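Local coordinates for cortical-lytic enzyme (Bacillus cereus, PDB 4S3J), which is an N-acetylglucosaminidase that degrades partially broken-down cortex peptidoglycan during spore germination, probably recognising its muramic acid delta-lactam residues, at residues S19-T24 against N54-P59; F217-V222 against E228-F233; N236-L241 against Y245-T250. All coordinates share one frame; numbering follows the deposited sequence.

Contact 1 (S19-T24 against N54-P59); sequences SKYGST and NYYVQP. With EDO (1,2-ethanediol), chain D.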
loop_
_atom_site.group_PDB
_atom_site.type_symbol
_atom_site.label_atom_id
_atom_site.label_comp_id
_atom_site.label_asym_id
_atom_site.label_seq_id
_atom_site.Cartn_x
_atom_site.Cartn_y
_atom_site.Cartn_z
ATOM N N SER A 19 -30.391 -8.891 -5.309
ATOM C CA SER A 19 -31.507 -9.299 -6.176
ATOM C C SER A 19 -31.142 -9.025 -7.631
ATOM O O SER A 19 -31.362 -9.863 -8.513
ATOM C CB SER A 19 -32.807 -8.575 -5.790
ATOM O OG SER A 19 -33.847 -8.903 -6.713
ATOM N N LYS A 20 -30.522 -7.877 -7.874
ATOM C CA LYS A 20 -30.157 -7.471 -9.230
ATOM C C LYS A 20 -29.145 -8.422 -9.849
ATOM O O LYS A 20 -29.258 -8.785 -11.019
ATOM C CB LYS A 20 -29.572 -6.055 -9.224
ATOM C CG LYS A 20 -29.218 -5.532 -10.595
ATOM C CD LYS A 20 -28.774 -4.081 -10.531
ATOM C CE LYS A 20 -28.249 -3.603 -11.866
ATOM N NZ LYS A 20 -27.866 -2.175 -11.795
ATOM N N TYR A 21 -28.144 -8.803 -9.068
ATOM C CA TYR A 21 -27.041 -9.598 -9.594
ATOM C C TYR A 21 -27.153 -11.096 -9.243
ATOM O O TYR A 21 -26.262 -11.892 -9.564
ATOM C CB TYR A 21 -25.710 -9.035 -9.112
ATOM C CG TYR A 21 -25.443 -7.653 -9.685
ATOM C CD1 TYR A 21 -25.122 -7.496 -11.029
ATOM C CD2 TYR A 21 -25.465 -6.511 -8.883
ATOM C CE1 TYR A 21 -24.885 -6.252 -11.573
ATOM C CE2 TYR A 21 -25.211 -5.250 -9.432
ATOM C CZ TYR A 21 -24.917 -5.131 -10.769
ATOM O OH TYR A 21 -24.679 -3.890 -11.309
ATOM N N GLY A 22 -28.238 -11.482 -8.582
ATOM C CA GLY A 22 -28.471 -12.886 -8.253
ATOM C C GLY A 22 -27.543 -13.460 -7.194
ATOM O O GLY A 22 -27.270 -14.661 -7.175
ATOM N N SER A 23 -27.081 -12.590 -6.298
ATOM C CA SER A 23 -26.204 -12.936 -5.182
ATOM C C SER A 23 -26.991 -13.029 -3.883
ATOM O O SER A 23 -28.216 -13.224 -3.912
ATOM C CB SER A 23 -25.085 -11.892 -5.056
ATOM O OG SER A 23 -24.075 -12.322 -4.149
ATOM N N THR A 24 -26.291 -13.053 -2.747
ATOM C CA THR A 24 -26.968 -12.980 -1.466
ATOM C C THR A 24 -26.561 -11.705 -0.729
ATOM O O THR A 24 -25.435 -11.239 -0.851
ATOM C CB THR A 24 -26.634 -14.189 -0.565
ATOM O OG1 THR A 24 -25.297 -14.102 -0.078
ATOM C CG2 THR A 24 -26.826 -15.501 -1.310
ATOM N N ASN A 54 -18.378 -13.037 -16.528
ATOM C CA ASN A 54 -19.462 -12.095 -16.764
ATOM C C ASN A 54 -19.185 -10.762 -16.078
ATOM O O ASN A 54 -18.904 -10.723 -14.884
ATOM C CB ASN A 54 -20.736 -12.696 -16.240
ATOM C CG ASN A 54 -21.961 -12.022 -16.786
ATOM O OD1 ASN A 54 -22.172 -11.949 -18.006
ATOM N ND2 ASN A 54 -22.799 -11.538 -15.891
ATOM N N TYR A 55 -19.313 -9.668 -16.822
ATOM C CA TYR A 55 -18.946 -8.363 -16.300
ATOM C C TYR A 55 -19.906 -7.283 -16.753
ATOM O O TYR A 55 -20.278 -7.246 -17.925
ATOM C CB TYR A 55 -17.519 -8.030 -16.740
ATOM C CG TYR A 55 -17.017 -6.709 -16.223
ATOM C CD1 TYR A 55 -16.503 -6.605 -14.928
ATOM C CD2 TYR A 55 -17.034 -5.564 -17.017
ATOM C CE1 TYR A 55 -16.046 -5.423 -14.449
ATOM C CE2 TYR A 55 -16.574 -4.360 -16.528
ATOM C CZ TYR A 55 -16.066 -4.304 -15.236
ATOM O OH TYR A 55 -15.590 -3.120 -14.705
ATOM N N TYR A 56 -20.300 -6.404 -15.829
ATOM C CA TYR A 56 -21.167 -5.278 -16.170
ATOM C C TYR A 56 -20.370 -3.982 -16.085
ATOM O O TYR A 56 -19.793 -3.636 -15.053
ATOM C CB TYR A 56 -22.400 -5.248 -15.264
ATOM C CG TYR A 56 -23.228 -6.494 -15.464
ATOM C CD1 TYR A 56 -24.082 -6.620 -16.551
ATOM C CD2 TYR A 56 -23.119 -7.568 -14.601
ATOM C CE1 TYR A 56 -24.805 -7.775 -16.759
ATOM C CE2 TYR A 56 -23.843 -8.720 -14.797
ATOM C CZ TYR A 56 -24.675 -8.822 -15.887
ATOM O OH TYR A 56 -25.406 -9.969 -16.093
ATOM N N VAL A 57 -20.341 -3.278 -17.206
ATOM C CA VAL A 57 -19.487 -2.109 -17.378
ATOM C C VAL A 57 -19.780 -1.012 -16.347
ATOM O O VAL A 57 -20.936 -0.704 -16.018
ATOM C CB VAL A 57 -19.632 -1.565 -18.837
ATOM C CG1 VAL A 57 -19.017 -0.182 -18.986
ATOM C CG2 VAL A 57 -19.019 -2.550 -19.846
ATOM N N GLN A 58 -18.705 -0.466 -15.809
ATOM C CA GLN A 58 -18.764 0.581 -14.794
ATOM C C GLN A 58 -18.375 1.948 -15.366
ATOM O O GLN A 58 -17.715 2.025 -16.395
ATOM C CB GLN A 58 -17.827 0.226 -13.638
ATOM C CG GLN A 58 -18.197 -1.055 -12.925
ATOM C CD GLN A 58 -19.563 -0.974 -12.319
ATOM O OE1 GLN A 58 -19.820 -0.115 -11.462
ATOM N NE2 GLN A 58 -20.479 -1.839 -12.780
ATOM N N PRO A 59 -18.738 3.026 -14.663
ATOM C CA PRO A 59 -18.336 4.359 -15.134
ATOM C C PRO A 59 -16.833 4.493 -15.354
ATOM O O PRO A 59 -16.015 4.124 -14.492
ATOM C CB PRO A 59 -18.814 5.286 -14.017
ATOM C CG PRO A 59 -19.927 4.531 -13.332
ATOM C CD PRO A 59 -19.606 3.076 -13.471
HETATM C C1 EDO D . -14.985 -11.338 -15.126
HETATM O O1 EDO D . -14.424 -12.653 -15.092
HETATM C C2 EDO D . -15.765 -11.158 -13.841
HETATM O O2 EDO D . -16.664 -12.272 -13.756
#

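Contact 2 (F217-V222 against E228-F233); sequences FDFESV and EAYNRF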
loop_
_atom_site.group_PDB
_atom_site.type_symbol
_atom_site.label_atom_id
_atom_site.label_comp_id
_atom_site.label_asym_id
_atom_site.label_seq_id
_atom_site.Cartn_x
_atom_site.Cartn_y
_atom_site.Cartn_z
ATOM N N PHE A 217 16.454 -1.554 6.020
ATOM C CA PHE A 217 16.847 -0.252 6.537
ATOM C C PHE A 217 15.933 0.856 6.056
ATOM O O PHE A 217 15.743 1.077 4.835
ATOM C CB PHE A 217 18.292 0.057 6.159
ATOM C CG PHE A 217 19.264 -0.873 6.782
ATOM C CD1 PHE A 217 19.645 -0.700 8.101
ATOM C CD2 PHE A 217 19.804 -1.925 6.064
ATOM C CE1 PHE A 217 20.525 -1.559 8.696
ATOM C CE2 PHE A 217 20.702 -2.794 6.658
ATOM C CZ PHE A 217 21.063 -2.607 7.979
ATOM N N ASP A 218 15.286 1.482 7.027
ATOM C CA ASP A 218 14.542 2.699 6.789
ATOM C C ASP A 218 15.319 3.838 7.433
ATOM O O ASP A 218 15.006 4.264 8.544
ATOM C CB ASP A 218 13.130 2.609 7.346
ATOM C CG ASP A 218 12.327 3.869 7.081
ATOM O OD1 ASP A 218 12.751 4.668 6.212
ATOM O OD2 ASP A 218 11.268 4.047 7.715
ATOM N N PHE A 219 16.367 4.277 6.744
ATOM C CA PHE A 219 17.165 5.430 7.162
ATOM C C PHE A 219 16.685 6.648 6.370
ATOM O O PHE A 219 16.745 6.656 5.123
ATOM C CB PHE A 219 18.668 5.199 6.912
ATOM C CG PHE A 219 19.337 4.232 7.875
ATOM C CD1 PHE A 219 18.682 3.733 8.989
ATOM C CD2 PHE A 219 20.657 3.850 7.664
ATOM C CE1 PHE A 219 19.322 2.871 9.865
ATOM C CE2 PHE A 219 21.294 2.989 8.538
ATOM C CZ PHE A 219 20.624 2.505 9.643
ATOM N N GLU A 220 16.152 7.640 7.069
ATOM C CA GLU A 220 15.682 8.878 6.445
ATOM C C GLU A 220 16.331 10.092 7.115
ATOM O O GLU A 220 16.875 9.978 8.206
ATOM C CB GLU A 220 14.160 8.968 6.512
ATOM C CG GLU A 220 13.495 7.817 5.779
ATOM C CD GLU A 220 11.993 7.877 5.817
ATOM O OE1 GLU A 220 11.427 8.982 5.661
ATOM O OE2 GLU A 220 11.370 6.812 6.035
ATOM N N SER A 221 16.272 11.240 6.444
ATOM C CA SER A 221 16.967 12.454 6.886
ATOM C C SER A 221 18.447 12.192 7.081
ATOM O O SER A 221 19.065 12.697 8.027
ATOM C CB SER A 221 16.364 13.000 8.182
ATOM O OG SER A 221 15.005 13.323 8.003
ATOM N N VAL A 222 19.001 11.376 6.197
ATOM C CA VAL A 222 20.435 11.127 6.178
ATOM C C VAL A 222 21.131 12.331 5.544
ATOM O O VAL A 222 20.678 12.848 4.533
ATOM C CB VAL A 222 20.744 9.836 5.404
ATOM C CG1 VAL A 222 22.247 9.587 5.263
ATOM C CG2 VAL A 222 20.052 8.651 6.060
ATOM N N GLU A 228 27.525 8.235 -0.019
ATOM C CA GLU A 228 28.383 7.107 -0.357
ATOM C C GLU A 228 28.687 6.229 0.862
ATOM O O GLU A 228 28.836 5.015 0.708
ATOM C CB GLU A 228 29.676 7.597 -1.012
ATOM C CG GLU A 228 30.630 6.479 -1.379
ATOM C CD GLU A 228 30.001 5.418 -2.278
ATOM O OE1 GLU A 228 29.099 5.745 -3.091
ATOM O OE2 GLU A 228 30.415 4.245 -2.148
ATOM N N ALA A 229 28.759 6.821 2.063
ATOM C CA ALA A 229 28.941 6.039 3.291
ATOM C C ALA A 229 27.742 5.102 3.532
ATOM O O ALA A 229 27.898 3.993 4.047
ATOM C CB ALA A 229 29.167 6.965 4.500
ATOM N N TYR A 230 26.542 5.544 3.167
ATOM C CA TYR A 230 25.360 4.694 3.268
ATOM C C TYR A 230 25.472 3.545 2.251
ATOM O O TYR A 230 25.220 2.385 2.578
ATOM C CB TYR A 230 24.079 5.511 3.025
ATOM C CG TYR A 230 22.761 4.813 3.330
ATOM C CD1 TYR A 230 22.709 3.605 4.025
ATOM C CD2 TYR A 230 21.565 5.368 2.915
ATOM C CE1 TYR A 230 21.495 2.980 4.299
ATOM C CE2 TYR A 230 20.337 4.740 3.181
ATOM C CZ TYR A 230 20.318 3.552 3.879
ATOM O OH TYR A 230 19.128 2.922 4.154
ATOM N N ASN A 231 25.853 3.871 1.021
ATOM C CA ASN A 231 26.098 2.832 0.015
ATOM C C ASN A 231 27.109 1.804 0.506
ATOM O O ASN A 231 26.885 0.603 0.382
ATOM C CB ASN A 231 26.578 3.432 -1.314
ATOM C CG ASN A 231 25.546 4.308 -1.967
ATOM O OD1 ASN A 231 24.346 4.160 -1.721
ATOM N ND2 ASN A 231 25.998 5.226 -2.820
ATOM N N ARG A 232 28.214 2.265 1.096
ATOM C CA ARG A 232 29.227 1.341 1.610
ATOM C C ARG A 232 28.691 0.496 2.748
ATOM O O ARG A 232 29.000 -0.687 2.842
ATOM C CB ARG A 232 30.477 2.078 2.094
ATOM C CG ARG A 232 31.293 2.766 1.036
ATOM C CD ARG A 232 32.675 3.067 1.582
ATOM N NE ARG A 232 32.612 3.998 2.711
ATOM C CZ ARG A 232 32.630 5.323 2.596
ATOM N NH1 ARG A 232 32.727 5.886 1.396
ATOM N NH2 ARG A 232 32.564 6.088 3.682
ATOM N N PHE A 233 27.908 1.100 3.640
ATOM C CA PHE A 233 27.293 0.327 4.704
ATOM C C PHE A 233 26.414 -0.782 4.121
ATOM O O PHE A 233 26.478 -1.925 4.565
ATOM C CB PHE A 233 26.467 1.236 5.625
ATOM C CG PHE A 233 25.601 0.489 6.594
ATOM C CD1 PHE A 233 26.161 -0.240 7.627
ATOM C CD2 PHE A 233 24.214 0.534 6.484
ATOM C CE1 PHE A 233 25.365 -0.921 8.528
ATOM C CE2 PHE A 233 23.413 -0.144 7.391
ATOM C CZ PHE A 233 23.989 -0.870 8.409
HETATM O O HOH W 1 16.743 3.931 3.711
#

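Contact 3 (N236-L241 against Y245-T250); sequences NVKIRL and YTLSTT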
loop_
_atom_site.group_PDB
_atom_site.type_symbol
_atom_site.label_atom_id
_atom_site.label_comp_id
_atom_site.label_asym_id
_atom_site.label_seq_id
_atom_site.Cartn_x
_atom_site.Cartn_y
_atom_site.Cartn_z
ATOM N N ASN A 236 28.471 -3.508 2.906
ATOM C CA ASN A 236 29.049 -4.275 4.007
ATOM C C ASN A 236 28.050 -5.259 4.607
ATOM O O ASN A 236 28.403 -6.390 4.925
ATOM C CB ASN A 236 29.565 -3.349 5.103
ATOM C CG ASN A 236 30.821 -2.587 4.691
ATOM O OD1 ASN A 236 31.505 -2.948 3.727
ATOM N ND2 ASN A 236 31.117 -1.514 5.418
ATOM N N VAL A 237 26.799 -4.832 4.768
ATOM C CA VAL A 237 25.769 -5.731 5.279
ATOM C C VAL A 237 25.485 -6.852 4.278
ATOM O O VAL A 237 25.426 -8.020 4.658
ATOM C CB VAL A 237 24.447 -4.984 5.582
ATOM C CG1 VAL A 237 23.368 -5.973 6.010
ATOM C CG2 VAL A 237 24.663 -3.932 6.672
ATOM N N LYS A 238 25.301 -6.481 3.014
ATOM C CA LYS A 238 24.972 -7.449 1.959
ATOM C C LYS A 238 26.015 -8.558 1.905
ATOM O O LYS A 238 25.679 -9.743 1.816
ATOM C CB LYS A 238 24.877 -6.754 0.601
ATOM C CG LYS A 238 24.537 -7.704 -0.544
ATOM C CD LYS A 238 23.199 -8.346 -0.357
ATOM C CE LYS A 238 22.870 -9.234 -1.527
ATOM N NZ LYS A 238 21.716 -10.089 -1.185
ATOM N N ILE A 239 27.281 -8.181 1.981
ATOM C CA ILE A 239 28.325 -9.186 1.874
ATOM C C ILE A 239 28.287 -10.141 3.063
ATOM O O ILE A 239 28.552 -11.318 2.893
ATOM C CB ILE A 239 29.720 -8.529 1.768
ATOM C CG1 ILE A 239 29.856 -7.788 0.433
ATOM C CG2 ILE A 239 30.830 -9.566 1.913
ATOM C CD1 ILE A 239 31.014 -6.787 0.399
ATOM N N ARG A 240 27.863 -9.670 4.237
ATOM C CA ARG A 240 27.875 -10.529 5.417
ATOM C C ARG A 240 26.591 -11.277 5.706
ATOM O O ARG A 240 26.581 -12.121 6.597
ATOM C CB ARG A 240 28.215 -9.703 6.666
ATOM C CG ARG A 240 29.680 -9.285 6.752
ATOM C CD ARG A 240 29.957 -8.380 7.952
ATOM N NE ARG A 240 29.707 -9.048 9.230
ATOM C CZ ARG A 240 29.853 -8.466 10.421
ATOM N NH1 ARG A 240 30.269 -7.206 10.505
ATOM N NH2 ARG A 240 29.591 -9.146 11.533
ATOM N N LEU A 241 25.525 -11.025 4.950
ATOM C CA LEU A 241 24.281 -11.759 5.191
ATOM C C LEU A 241 24.439 -13.188 4.689
ATOM O O LEU A 241 24.786 -13.385 3.534
ATOM C CB LEU A 241 23.079 -11.101 4.507
ATOM C CG LEU A 241 22.619 -9.745 5.033
ATOM C CD1 LEU A 241 21.534 -9.186 4.143
ATOM C CD2 LEU A 241 22.111 -9.895 6.433
ATOM N N TYR A 245 19.066 -15.193 3.605
ATOM C CA TYR A 245 18.686 -13.854 4.049
ATOM C C TYR A 245 18.759 -12.887 2.877
ATOM O O TYR A 245 19.560 -13.075 1.955
ATOM C CB TYR A 245 19.582 -13.330 5.184
ATOM C CG TYR A 245 19.413 -14.044 6.508
ATOM C CD1 TYR A 245 19.853 -15.352 6.673
ATOM C CD2 TYR A 245 18.768 -13.430 7.581
ATOM C CE1 TYR A 245 19.707 -16.011 7.880
ATOM C CE2 TYR A 245 18.617 -14.084 8.791
ATOM C CZ TYR A 245 19.082 -15.377 8.932
ATOM O OH TYR A 245 18.921 -16.034 10.128
ATOM N N THR A 246 17.952 -11.835 2.946
ATOM C CA THR A 246 17.933 -10.768 1.951
ATOM C C THR A 246 18.036 -9.391 2.612
ATOM O O THR A 246 17.841 -9.250 3.824
ATOM C CB THR A 246 16.656 -10.799 1.109
ATOM O OG1 THR A 246 15.510 -10.733 1.968
ATOM C CG2 THR A 246 16.613 -12.063 0.292
ATOM N N LEU A 247 18.304 -8.385 1.786
ATOM C CA LEU A 247 18.480 -7.011 2.230
ATOM C C LEU A 247 17.536 -6.078 1.472
ATOM O O LEU A 247 17.393 -6.192 0.256
ATOM C CB LEU A 247 19.929 -6.590 2.002
ATOM C CG LEU A 247 20.325 -5.135 2.202
ATOM C CD1 LEU A 247 20.133 -4.727 3.677
ATOM C CD2 LEU A 247 21.801 -4.916 1.767
ATOM N N SER A 248 16.889 -5.159 2.189
ATOM C CA SER A 248 16.025 -4.189 1.543
ATOM C C SER A 248 16.152 -2.822 2.189
ATOM O O SER A 248 16.682 -2.698 3.298
ATOM C CB SER A 248 14.560 -4.664 1.575
ATOM O OG SER A 248 14.100 -4.843 2.907
ATOM N N THR A 249 15.692 -1.801 1.471
ATOM C CA THR A 249 15.722 -0.423 1.953
ATOM C C THR A 249 14.473 0.365 1.581
ATOM O O THR A 249 13.774 0.034 0.598
ATOM C CB THR A 249 16.904 0.348 1.375
ATOM O OG1 THR A 249 16.830 0.283 -0.050
ATOM C CG2 THR A 249 18.247 -0.216 1.887
ATOM N N THR A 250 14.228 1.425 2.349
ATOM C CA THR A 250 13.223 2.423 2.029
ATOM C C THR A 250 13.826 3.570 1.221
ATOM O O THR A 250 14.888 4.095 1.557
ATOM C CB THR A 250 12.579 2.994 3.321
ATOM O OG1 THR A 250 11.826 1.963 3.969
ATOM C CG2 THR A 250 11.665 4.179 3.009
#

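Contact 1 (S19-T24 against N54-P59)
The phenol OH of Y56, the tyrosine that meets Y21 across the contact, receives a hydrogen bond from N54 ND2 at 3.0 Å, and the oxygen lies in the plane of the asparagine amide. The same ND2 also gives a bond to the backbone O of T50, while N54 OD1 accepts from Q94, so the amide is gripped on both arms, which probably steadies the hydroxyl it bonds. At the backbone end of Y56, Q58 NE2 donates to Y56 O over 3.0 Å in a nearly straight bond (171°) that comes from above the carbonyl plane. The other arm of the glutamine, OE1, takes the backbone N of T7.

Y21 lies at the C-terminal part of helix 14-21. With CG beside the backbone N (chi1 -66°), the ring reaches out to Y56 and the two side chains run past each other in opposite senses. CE1 of Y21 approaches CD2 of Y56 to 3.7 Å. The ring planes make 49° and the centroids lie 5.7 Å apart, an oblique pair. K20 CG rests over the centre of one face of the Y21 ring. On the backbone of N54, O2 of an ethanediol, probably from the crystallisation liquor, lies 2.9 Å from N54 O.

The contact joins two LysM modules. The ring of each tyrosine supplies apolar surface at a partly exposed junction, and for Y56 the hydroxyl adds the bond from N54. No hydrogen bond links the two segments, and only 93 Å² is buried, so dispersion between two rings carries this contact, whereas polar links between the modules come from Q4 and T7, which bond Y56 N and Q58.

Contact 2 (F217-V222 against E228-F233)
One face of the F217 ring is met by the edge of F233, with F233 CE2 above it and displaced toward the rim, while F217 CD1 lies in the plane of the F233 ring at its edge. This is a T-shaped (edge-to-face) pair with planes at 73° and centroids 4.9 Å apart. It is closely fitted, for CZ of F217 and CZ of F233 come to 3.4 Å. The side chains advance from opposite directions: F233 has CG anti to the backbone N (chi1 169°), which sends its ring off the helix toward the strand.

F219 meets both helix residues obliquely. Its CD2 touches Y230 CE1 at 3.6 Å, the planes inclined by 33°, and its CE2 reaches F233 CE2 at 4.0 Å. Y230 suits its place because its ring packs among the aromatics while its OH reaches a water by the strand; that OH touches CB of F217 and CB of F219, 3.6 Å from each. In the plane of the Y230 ring, at the edge, the water stands 2.6 Å from Y230 OH. The same water accepts from the backbone N of F219 at 3.1 Å, giving the buried hydroxyl a polar partner and bridging it to the backbone of F219. L190 of helix 183-191 and I200 of helix 193-210 extend the apolar packing around the helix residues.

Residues alternate along the chain: F217 and F219 direct their side chains to helix 227-240, whereas D218 and E220 point away from it. Large aromatics suit the layer between strand and helix, and acids the other side, where E220 probably acts as the proton donor and D218 OD1 lies 2.6 Å from E220 OE2. An Asp-X-Glu ending at the C-terminal end of the fourth barrel strand, here D218 and E220, is characteristic of family 18 glycosidases, whose catalytic domain is a TIM barrel.

Contact 3 (N236-L241 against Y245-T250)
L247 leaves strand 246-251 toward the helix, and each part of its side chain has its own neighbour. CB lies 3.7 Å from CD1 of L241. From CG, anti to the backbone N (chi1 171°), the chain forks: CD1 faces V237 CG1 at 4.2 Å, and CD2 packs on K238 CB at 3.8 Å, close to the K238 backbone N as well. A branched leucine is apt here, because its two methyls span neighbouring residues on one turn of the helix; CD1 also rests against the F217 ring of the adjoining strand.

L241, the first residue beyond the helix, comes in across L247 at about a right angle. CD1 is the working methyl, since besides L247 CB it touches T246 O at 3.7 Å. Nearer the turn, L241 CB meets Y245 CB at 4.2 Å, but the end of the Y245 side chain leads away, and the side chain also touches I215 and E208. L241 extends the apolar layer to I215 and L204.

K238 serves two purposes. Its CB belongs to the apolar contact, while a bend at chi2 (62°) carries the remaining chain aside, and NZ forms a salt bridge with D277 OD2. That same carboxylate oxygen accepts the backbone N of L247, so one acid ties helix and strand together at the margin of the packing. T246, whose CB points away from the helix, bonds D214 OD1 through OG1.

V237 and L247 thus form the buried end of the contact, and the turn after L241 its more open one. A helix laid over the following strand, which runs parallel to strand 214-218 before it, completes a beta-alpha-beta crossover, the repeating unit of the TIM barrel.

In the fold
Along the chain the three contacts follow in series. Contact 1 lies in the N-terminal LysM region, its centre about 50 Å from that of contact 2 and 48 Å from that of contact 3, on the opposite side of the chain's centre. Contacts 2 and 3 are neighbours, with centres about 12 Å apart, and divide helix 227-240 between them: its earlier turns face the end of strand 214-218, its last turns strand 246-251. These strands are parallel neighbours, joined by backbone pairing of F217 with S248 and T250. The separation sets the LysM modules, probably peptidoglycan-binding, apart from the barrel unit that carries the likely catalytic acid.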